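PDB 4OUA: latent form of PPO4 Tyrosinase from Agaricus bisporus var. bisporus H97, which uses a pair of copper ions to hydroxylate monophenols and oxidise the resulting o-diphenols to o-quinones, the first step of melanin synthesis. Local coordinates for residues D425-I430 with I450-G455. Sequence-based numbering, arbitrary orientation.
Sequences DSFAII and INIFRG
Ile429 and Ile450 form an antiparallel hydrogen-bonded pair where two strand ends meet. Ile429 N gives a bond to Ile450 O (2.9 Å), and Ile450 N returns one to Ile429 O (3.1 Å). Ala428 and Asn451 follow as a non-hydrogen-bonded pair, their CA atoms 4.4 Å apart. A third backbone bond lies just past the bridged pairs, from Ile452 N to Phe427 O (2.9 Å). It meets the carbonyl almost head-on, with a C=O...N angle of 175°.

The main apolar contact is between Phe427 and Ile452. Ile452 CG1 sits over the centre of one face of the Phe427 ring, a CH-pi contact. CD1 of the same isoleucine lies near CZ and CE1, while CG2 reaches CE2. Phe427 holds CG between its backbone N and carbonyl carbon (chi1 67°), which folds the ring over Ile452. An alanine in place of Phe427 would probably leave one side of Ile452 without its aromatic cover and open a gap between the two segments. On the face carrying Ala428 and Asn451, Ala428 CB touches Asn451 OD1 (3.7 Å).

The buried polar ends find partners beyond the pair. Asn451 ND2 bonds to Asp252 OD1, Ser426 OG to the carbonyl of Thr267, and Arg454 NH1 to that of Leu423.

The contact lies in the C-terminal domain, at the side facing the copper site; the Asn451 side chain is about 11 Å from a bound copper ion. Next to it, the Phe453 ring stacks with His254, a copper ligand, consistent with a C-terminal domain that covers the active site in the latent enzyme. Strand 503-509 pairs with the far edge of strand 428-433, and Trp418 of strand 407-419 packs against Ile450 and Ile452.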
ATOM      1  N   ASP B 425     -19.104  -1.515  -4.622  1.00 73.31           N
ATOM      2  CA  ASP B 425     -18.355  -2.740  -4.349  1.00 70.17           C
ATOM      3  C   ASP B 425     -16.942  -2.648  -4.916  1.00 68.93           C
ATOM      4  O   ASP B 425     -16.677  -1.861  -5.826  1.00 62.50           O
ATOM      5  CB  ASP B 425     -19.077  -3.961  -4.929  1.00 75.14           C
ATOM      6  CG  ASP B 425     -20.196  -4.459  -4.033  1.00 77.77           C
ATOM      7  OD1 ASP B 425     -20.058  -4.357  -2.795  1.00 79.06           O
ATOM      8  OD2 ASP B 425     -21.209  -4.958  -4.566  1.00 78.30           O
ATOM      9  N   SER B 426     -16.036  -3.456  -4.374  1.00 65.80           N
ATOM     10  CA  SER B 426     -14.658  -3.486  -4.845  1.00 56.60           C
ATOM     11  C   SER B 426     -14.558  -4.193  -6.193  1.00 57.83           C
ATOM     12  O   SER B 426     -15.243  -5.188  -6.433  1.00 62.78           O
ATOM     13  CB  SER B 426     -13.754  -4.177  -3.820  1.00 60.61           C
ATOM     14  OG  SER B 426     -13.777  -3.498  -2.575  1.00 55.33           O
ATOM     15  N   PHE B 427     -13.707  -3.672  -7.072  1.00 50.26           N
ATOM     16  CA  PHE B 427     -13.485  -4.284  -8.378  1.00 42.44           C
ATOM     17  C   PHE B 427     -12.056  -4.044  -8.857  1.00 41.60           C
ATOM     18  O   PHE B 427     -11.280  -3.347  -8.201  1.00 36.83           O
ATOM     19  CB  PHE B 427     -14.485  -3.749  -9.406  1.00 45.21           C
ATOM     20  CG  PHE B 427     -14.303  -2.293  -9.732  1.00 38.54           C
ATOM     21  CD1 PHE B 427     -13.547  -1.902 -10.825  1.00 41.76           C
ATOM     22  CD2 PHE B 427     -14.890  -1.316  -8.947  1.00 41.68           C
ATOM     23  CE1 PHE B 427     -13.378  -0.564 -11.127  1.00 39.61           C
ATOM     24  CE2 PHE B 427     -14.724   0.023  -9.245  1.00 44.64           C
ATOM     25  CZ  PHE B 427     -13.967   0.399 -10.336  1.00 38.73           C
ATOM     26  N   ALA B 428     -11.718  -4.627 -10.003  1.00 37.20           N
ATOM     27  CA  ALA B 428     -10.386  -4.475 -10.577  1.00 38.26           C
ATOM     28  C   ALA B 428     -10.451  -4.374 -12.095  1.00 39.34           C
ATOM     29  O   ALA B 428     -11.350  -4.930 -12.724  1.00 40.92           O
ATOM     30  CB  ALA B 428      -9.496  -5.635 -10.164  1.00 42.74           C
ATOM     31  N   ILE B 429      -9.494  -3.660 -12.678  1.00 38.95           N
ATOM     32  CA  ILE B 429      -9.427  -3.521 -14.128  1.00 43.39           C
ATOM     33  C   ILE B 429      -8.174  -4.201 -14.669  1.00 39.76           C
ATOM     34  O   ILE B 429      -7.055  -3.790 -14.371  1.00 35.41           O
ATOM     35  CB  ILE B 429      -9.437  -2.043 -14.557  1.00 42.90           C
ATOM     36  CG1 ILE B 429     -10.424  -1.245 -13.702  1.00 38.13           C
ATOM     37  CG2 ILE B 429      -9.775  -1.924 -16.036  1.00 42.25           C
ATOM     38  CD1 ILE B 429     -10.406   0.243 -13.977  1.00 33.60           C
ATOM     39  N   ILE B 430      -8.373  -5.247 -15.465  1.00 43.90           N
ATOM     40  CA  ILE B 430      -7.268  -6.057 -15.967  1.00 38.21           C
ATOM     41  C   ILE B 430      -6.843  -5.631 -17.368  1.00 37.05           C
ATOM     42  O   ILE B 430      -7.677  -5.497 -18.260  1.00 42.94           O
ATOM     43  CB  ILE B 430      -7.642  -7.552 -15.993  1.00 35.64           C
ATOM     44  CG1 ILE B 430      -8.316  -7.959 -14.681  1.00 35.90           C
ATOM     45  CG2 ILE B 430      -6.414  -8.406 -16.275  1.00 39.61           C
ATOM     46  CD1 ILE B 430      -7.498  -7.649 -13.449  1.00 47.27           C
ATOM     47  N   ILE B 450      -5.493  -2.323 -12.178  1.00 34.47           N
ATOM     48  CA  ILE B 450      -5.845  -1.233 -11.279  1.00 33.60           C
ATOM     49  C   ILE B 450      -6.917  -1.718 -10.314  1.00 37.01           C
ATOM     50  O   ILE B 450      -8.032  -2.041 -10.722  1.00 39.30           O
ATOM     51  CB  ILE B 450      -6.350   0.004 -12.037  1.00 32.74           C
ATOM     52  CG1 ILE B 450      -5.261   0.543 -12.968  1.00 32.36           C
ATOM     53  CG2 ILE B 450      -6.798   1.078 -11.061  1.00 31.97           C
ATOM     54  CD1 ILE B 450      -5.676   1.773 -13.747  1.00 31.48           C
ATOM     55  N   ASN B 451      -6.572  -1.770  -9.034  1.00 40.91           N
ATOM     56  CA  ASN B 451      -7.444  -2.371  -8.036  1.00 36.99           C
ATOM     57  C   ASN B 451      -8.152  -1.344  -7.162  1.00 39.12           C
ATOM     58  O   ASN B 451      -7.555  -0.354  -6.738  1.00 40.15           O
ATOM     59  CB  ASN B 451      -6.637  -3.333  -7.168  1.00 38.10           C
ATOM     60  CG  ASN B 451      -5.836  -4.317  -7.993  1.00 40.23           C
ATOM     61  OD1 ASN B 451      -6.304  -5.414  -8.303  1.00 40.21           O
ATOM     62  ND2 ASN B 451      -4.624  -3.925  -8.364  1.00 40.58           N
ATOM     63  N   ILE B 452      -9.430  -1.588  -6.894  1.00 45.07           N
ATOM     64  CA  ILE B 452     -10.238  -0.663  -6.109  1.00 43.24           C
ATOM     65  C   ILE B 452     -10.391  -1.123  -4.662  1.00 47.11           C
ATOM     66  O   ILE B 452     -10.912  -2.208  -4.399  1.00 47.21           O
ATOM     67  CB  ILE B 452     -11.640  -0.488  -6.722  1.00 44.53           C
ATOM     68  CG1 ILE B 452     -11.534  -0.295  -8.235  1.00 45.83           C
ATOM     69  CG2 ILE B 452     -12.370   0.670  -6.059  1.00 43.89           C
ATOM     70  CD1 ILE B 452     -10.539   0.759  -8.643  1.00 37.91           C
ATOM     71  N   PHE B 453      -9.936  -0.294  -3.729  1.00 44.41           N
ATOM     72  CA  PHE B 453     -10.096  -0.582  -2.310  1.00 39.51           C
ATOM     73  C   PHE B 453     -11.200   0.287  -1.726  1.00 40.90           C
ATOM     74  O   PHE B 453     -10.995   1.472  -1.461  1.00 45.98           O
ATOM     75  CB  PHE B 453      -8.784  -0.356  -1.559  1.00 37.55           C
ATOM     76  CG  PHE B 453      -8.815  -0.816  -0.128  1.00 36.56           C
ATOM     77  CD1 PHE B 453      -9.309  -2.069   0.201  1.00 35.70           C
ATOM     78  CD2 PHE B 453      -8.334  -0.002   0.884  1.00 37.64           C
ATOM     79  CE1 PHE B 453      -9.333  -2.498   1.519  1.00 40.87           C
ATOM     80  CE2 PHE B 453      -8.352  -0.423   2.202  1.00 37.40           C
ATOM     81  CZ  PHE B 453      -8.853  -1.674   2.520  1.00 37.54           C
ATOM     82  N   ARG B 454     -12.375  -0.307  -1.539  1.00 43.98           N
ATOM     83  CA  ARG B 454     -13.538   0.412  -1.029  1.00 49.24           C
ATOM     84  C   ARG B 454     -14.037  -0.183   0.281  1.00 55.33           C
ATOM     85  O   ARG B 454     -13.702  -1.317   0.627  1.00 52.77           O
ATOM     86  CB  ARG B 454     -14.669   0.406  -2.060  1.00 51.52           C
ATOM     87  CG  ARG B 454     -14.459   1.362  -3.218  1.00 61.61           C
ATOM     88  CD  ARG B 454     -14.681   2.801  -2.786  1.00 61.00           C
ATOM     89  NE  ARG B 454     -16.060   3.023  -2.359  1.00 71.59           N
ATOM     90  CZ  ARG B 454     -17.113   2.875  -3.155  1.00 81.26           C
ATOM     91  NH1 ARG B 454     -16.941   2.498  -4.416  1.00 80.58           N
ATOM     92  NH2 ARG B 454     -18.337   3.095  -2.694  1.00 78.99           N
ATOM     93  N   GLY B 455     -14.847   0.588   0.999  1.00 54.10           N
ATOM     94  CA  GLY B 455     -15.423   0.136   2.250  1.00 52.53           C
ATOM     95  C   GLY B 455     -16.836   0.648   2.457  1.00 57.24           C
ATOM     96  O   GLY B 455     -17.790   0.116   1.890  1.00 53.33           O
TER